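Long-range contact in oxidoreductase, NAD-binding/iron-sulfur cluster-binding protein (Nitratireductor pacificus pht-3B, PDB 6ZXU), which removes halogens from organic compounds reductively, as a catabolic dehalogenase that carries a cobalamin and two [4Fe-4S] clusters: residues 109-119 with 179-187. Residues are numbered along the deposited sequence; the frame is centred on the assembly and turned at random.
Sequences NLKASAYFLDA and IAAILSGYV
Leu183 presses its forked end into the hollow lined by Ser113, Ala114 and Leu117: CD1 lies 3.7 Å from Ala114 CB, while CD2 lies 3.6 Å from Ser113 CB and also meets Leu117 CD1. In return, Leu117 pushes CD1 between Ile182 and Leu183, 3.8 Å from Ile182 CG2. With CG anti to the carbonyl carbon (chi1 -60°) and CD1 continuing the extended chain (chi2 175°), this methyl reaches the opposite helix. Segments 109-116 and 179-187 run roughly antiparallel, their axes 147° apart and 10.5 Å at closest approach, and pack beside the antiparallel sheet whose strand 142-149 touches Leu110, Ile179 and Leu183. A Schellman motif ends helix 103-116 here, with Ala119 N bonded to Ala114 O, Asp118 N bonded to Tyr115 O and Asp118 at positive phi; Ile179 CD1 rests against this turn, 3.5 Å from Leu117 O. Toward the start of segment 109-119, Leu110 CD1 abuts the Tyr186 ring at its edge, 3.8 Å from CE2, and Val187 CG2 flanks the same methyl. Tyr186 OH donates to Asn109 OD1 at 2.7 Å, and one water links that hydroxyl to Asn109 ND2, which also bonds Trp640 O. A leucine in place of Tyr186 would probably leave Asn109 OD1 without its hydroxyl donor and open a gap beside Leu110.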
loop_
_atom_site.group_PDB
_atom_site.type_symbol
_atom_site.label_atom_id
_atom_site.label_comp_id
_atom_site.label_asym_id
_atom_site.label_seq_id
_atom_site.Cartn_x
_atom_site.Cartn_y
_atom_site.Cartn_z
ATOM N N ASN A 109 6.651 -19.131 5.590
ATOM C CA ASN A 109 6.649 -17.737 6.070
ATOM C C ASN A 109 7.395 -16.794 5.188
ATOM O O ASN A 109 6.956 -15.705 4.921
ATOM C CB ASN A 109 7.136 -17.676 7.489
ATOM C CG ASN A 109 7.419 -16.261 7.942
ATOM O OD1 ASN A 109 8.550 -15.805 7.844
ATOM N ND2 ASN A 109 6.387 -15.593 8.477
ATOM N N LEU A 110 8.545 -17.213 4.714
ATOM C CA LEU A 110 9.352 -16.334 3.928
ATOM C C LEU A 110 8.799 -16.198 2.501
ATOM O O LEU A 110 8.889 -15.146 1.882
ATOM C CB LEU A 110 10.763 -16.849 3.923
ATOM C CG LEU A 110 11.887 -15.949 3.565
ATOM C CD1 LEU A 110 11.908 -14.700 4.420
ATOM C CD2 LEU A 110 13.226 -16.728 3.663
ATOM N N LYS A 111 8.244 -17.285 1.958
ATOM C CA LYS A 111 7.532 -17.201 0.676
ATOM C C LYS A 111 6.293 -16.324 0.747
ATOM O O LYS A 111 6.076 -15.523 -0.095
ATOM C CB LYS A 111 7.097 -18.589 0.213
ATOM C CG LYS A 111 8.209 -19.441 -0.325
ATOM C CD LYS A 111 7.597 -20.826 -0.662
ATOM C CE LYS A 111 8.279 -21.381 -1.861
ATOM N NZ LYS A 111 7.694 -22.745 -2.063
ATOM N N ALA A 112 5.540 -16.443 1.827
ATOM C CA ALA A 112 4.383 -15.588 2.063
ATOM C C ALA A 112 4.791 -14.118 2.229
ATOM O O ALA A 112 4.076 -13.210 1.771
ATOM C CB ALA A 112 3.621 -16.055 3.293
ATOM N N SER A 113 5.964 -13.888 2.754
ATOM C CA SER A 113 6.511 -12.539 2.891
ATOM C C SER A 113 6.798 -11.960 1.554
ATOM O O SER A 113 6.537 -10.771 1.354
ATOM C CB SER A 113 7.780 -12.513 3.772
ATOM O OG SER A 113 7.552 -12.983 5.081
ATOM N N ALA A 114 7.403 -12.732 0.643
ATOM C CA ALA A 114 7.712 -12.239 -0.658
ATOM C C ALA A 114 6.467 -11.901 -1.484
ATOM O O ALA A 114 6.426 -10.892 -2.172
ATOM C CB ALA A 114 8.597 -13.213 -1.372
ATOM N N TYR A 115 5.439 -12.740 -1.400
ATOM C CA TYR A 115 4.201 -12.528 -2.097
ATOM C C TYR A 115 3.490 -11.289 -1.508
ATOM O O TYR A 115 2.914 -10.521 -2.255
ATOM C CB TYR A 115 3.273 -13.781 -2.001
ATOM C CG TYR A 115 3.712 -14.905 -2.922
ATOM C CD1 TYR A 115 3.865 -14.673 -4.274
ATOM C CD2 TYR A 115 3.999 -16.155 -2.453
ATOM C CE1 TYR A 115 4.241 -15.660 -5.145
ATOM C CE2 TYR A 115 4.397 -17.146 -3.319
ATOM C CZ TYR A 115 4.507 -16.919 -4.645
ATOM O OH TYR A 115 4.834 -17.884 -5.526
ATOM N N PHE A 116 3.549 -11.107 -0.193
ATOM C CA PHE A 116 3.051 -9.910 0.489
ATOM C C PHE A 116 3.658 -8.625 -0.120
ATOM O O PHE A 116 2.956 -7.616 -0.329
ATOM C CB PHE A 116 3.297 -10.025 1.964
ATOM C CG PHE A 116 2.999 -8.776 2.758
ATOM C CD1 PHE A 116 1.655 -8.373 2.969
ATOM C CD2 PHE A 116 3.986 -8.047 3.341
ATOM C CE1 PHE A 116 1.358 -7.282 3.725
ATOM C CE2 PHE A 116 3.696 -6.886 4.090
ATOM C CZ PHE A 116 2.376 -6.531 4.279
ATOM N N LEU A 117 4.918 -8.698 -0.511
ATOM C CA LEU A 117 5.636 -7.566 -1.120
ATOM C C LEU A 117 5.473 -7.525 -2.606
ATOM O O LEU A 117 6.148 -6.783 -3.282
ATOM C CB LEU A 117 7.108 -7.606 -0.739
ATOM C CG LEU A 117 7.431 -7.543 0.720
ATOM C CD1 LEU A 117 8.914 -7.717 0.942
ATOM C CD2 LEU A 117 7.018 -6.232 1.352
ATOM N N ASP A 118 4.570 -8.330 -3.139
ATOM C CA ASP A 118 4.246 -8.357 -4.546
ATOM C C ASP A 118 5.356 -8.978 -5.463
ATOM O O ASP A 118 5.467 -8.634 -6.622
ATOM C CB ASP A 118 3.777 -6.987 -5.033
ATOM C CG ASP A 118 2.639 -6.461 -4.206
ATOM O OD1 ASP A 118 1.549 -7.113 -4.235
ATOM O OD2 ASP A 118 2.846 -5.457 -3.456
ATOM N N ALA A 119 6.088 -9.984 -4.964
ATOM C CA ALA A 119 6.754 -10.902 -5.862
ATOM C C ALA A 119 5.702 -11.606 -6.701
ATOM O O ALA A 119 4.620 -11.872 -6.248
ATOM C CB ALA A 119 7.572 -11.953 -5.079
ATOM N N ILE A 179 12.432 -5.472 -2.829
ATOM C CA ILE A 179 11.979 -6.690 -2.155
ATOM C C ILE A 179 13.153 -7.432 -1.510
ATOM O O ILE A 179 13.091 -7.836 -0.363
ATOM C CB ILE A 179 11.211 -7.628 -3.135
ATOM C CG1 ILE A 179 9.973 -6.897 -3.633
ATOM C CG2 ILE A 179 10.908 -8.950 -2.458
ATOM C CD1 ILE A 179 9.201 -7.646 -4.686
ATOM N N ALA A 180 14.267 -7.573 -2.226
ATOM C CA ALA A 180 15.461 -8.277 -1.650
ATOM C C ALA A 180 16.034 -7.598 -0.419
ATOM O O ALA A 180 16.455 -8.259 0.516
ATOM C CB ALA A 180 16.539 -8.414 -2.718
ATOM N N ALA A 181 16.039 -6.257 -0.411
ATOM C CA ALA A 181 16.503 -5.457 0.722
ATOM C C ALA A 181 15.599 -5.613 1.910
ATOM O O ALA A 181 16.092 -5.801 3.026
ATOM C CB ALA A 181 16.580 -3.980 0.349
ATOM N N ILE A 182 14.284 -5.689 1.678
ATOM C CA ILE A 182 13.345 -5.789 2.783
ATOM C C ILE A 182 13.436 -7.191 3.390
ATOM O O ILE A 182 13.472 -7.342 4.593
ATOM C CB ILE A 182 11.918 -5.451 2.320
ATOM C CG1 ILE A 182 11.811 -3.988 1.983
ATOM C CG2 ILE A 182 10.968 -5.799 3.439
ATOM C CD1 ILE A 182 10.538 -3.658 1.214
ATOM N N LEU A 183 13.465 -8.208 2.528
ATOM C CA LEU A 183 13.454 -9.548 2.982
ATOM C C LEU A 183 14.750 -9.961 3.666
ATOM O O LEU A 183 14.714 -10.639 4.671
ATOM C CB LEU A 183 13.103 -10.515 1.883
ATOM C CG LEU A 183 11.633 -10.502 1.348
ATOM C CD1 LEU A 183 11.508 -11.477 0.223
ATOM C CD2 LEU A 183 10.667 -10.815 2.476
ATOM N N SER A 184 15.877 -9.553 3.111
ATOM C CA SER A 184 17.163 -9.768 3.769
ATOM C C SER A 184 17.235 -9.077 5.083
ATOM O O SER A 184 17.672 -9.665 6.091
ATOM C CB SER A 184 18.305 -9.375 2.853
ATOM O OG SER A 184 18.390 -7.998 2.614
ATOM N N GLY A 185 16.713 -7.841 5.155
ATOM C CA GLY A 185 16.677 -7.171 6.435
ATOM C C GLY A 185 15.795 -7.789 7.445
ATOM O O GLY A 185 16.101 -7.789 8.628
ATOM N N TYR A 186 14.669 -8.334 6.998
ATOM C CA TYR A 186 13.754 -9.096 7.879
ATOM C C TYR A 186 14.449 -10.312 8.503
ATOM O O TYR A 186 14.340 -10.541 9.717
ATOM C CB TYR A 186 12.539 -9.609 7.048
ATOM C CG TYR A 186 11.701 -10.664 7.652
ATOM C CD1 TYR A 186 11.107 -10.478 8.882
ATOM C CD2 TYR A 186 11.441 -11.845 6.981
ATOM C CE1 TYR A 186 10.292 -11.437 9.443
ATOM C CE2 TYR A 186 10.585 -12.837 7.510
ATOM C CZ TYR A 186 10.002 -12.639 8.723
ATOM O OH TYR A 186 9.204 -13.618 9.274
ATOM N N VAL A 187 15.190 -11.086 7.682
ATOM C CA VAL A 187 15.904 -12.290 8.220
ATOM C C VAL A 187 17.051 -11.837 9.175
ATOM O O VAL A 187 17.245 -12.435 10.225
ATOM C CB VAL A 187 16.431 -13.152 7.070
ATOM C CG1 VAL A 187 17.324 -14.284 7.545
ATOM C CG2 VAL A 187 15.277 -13.732 6.262
HETATM O O HOH W 1 6.563 -12.939 9.850
#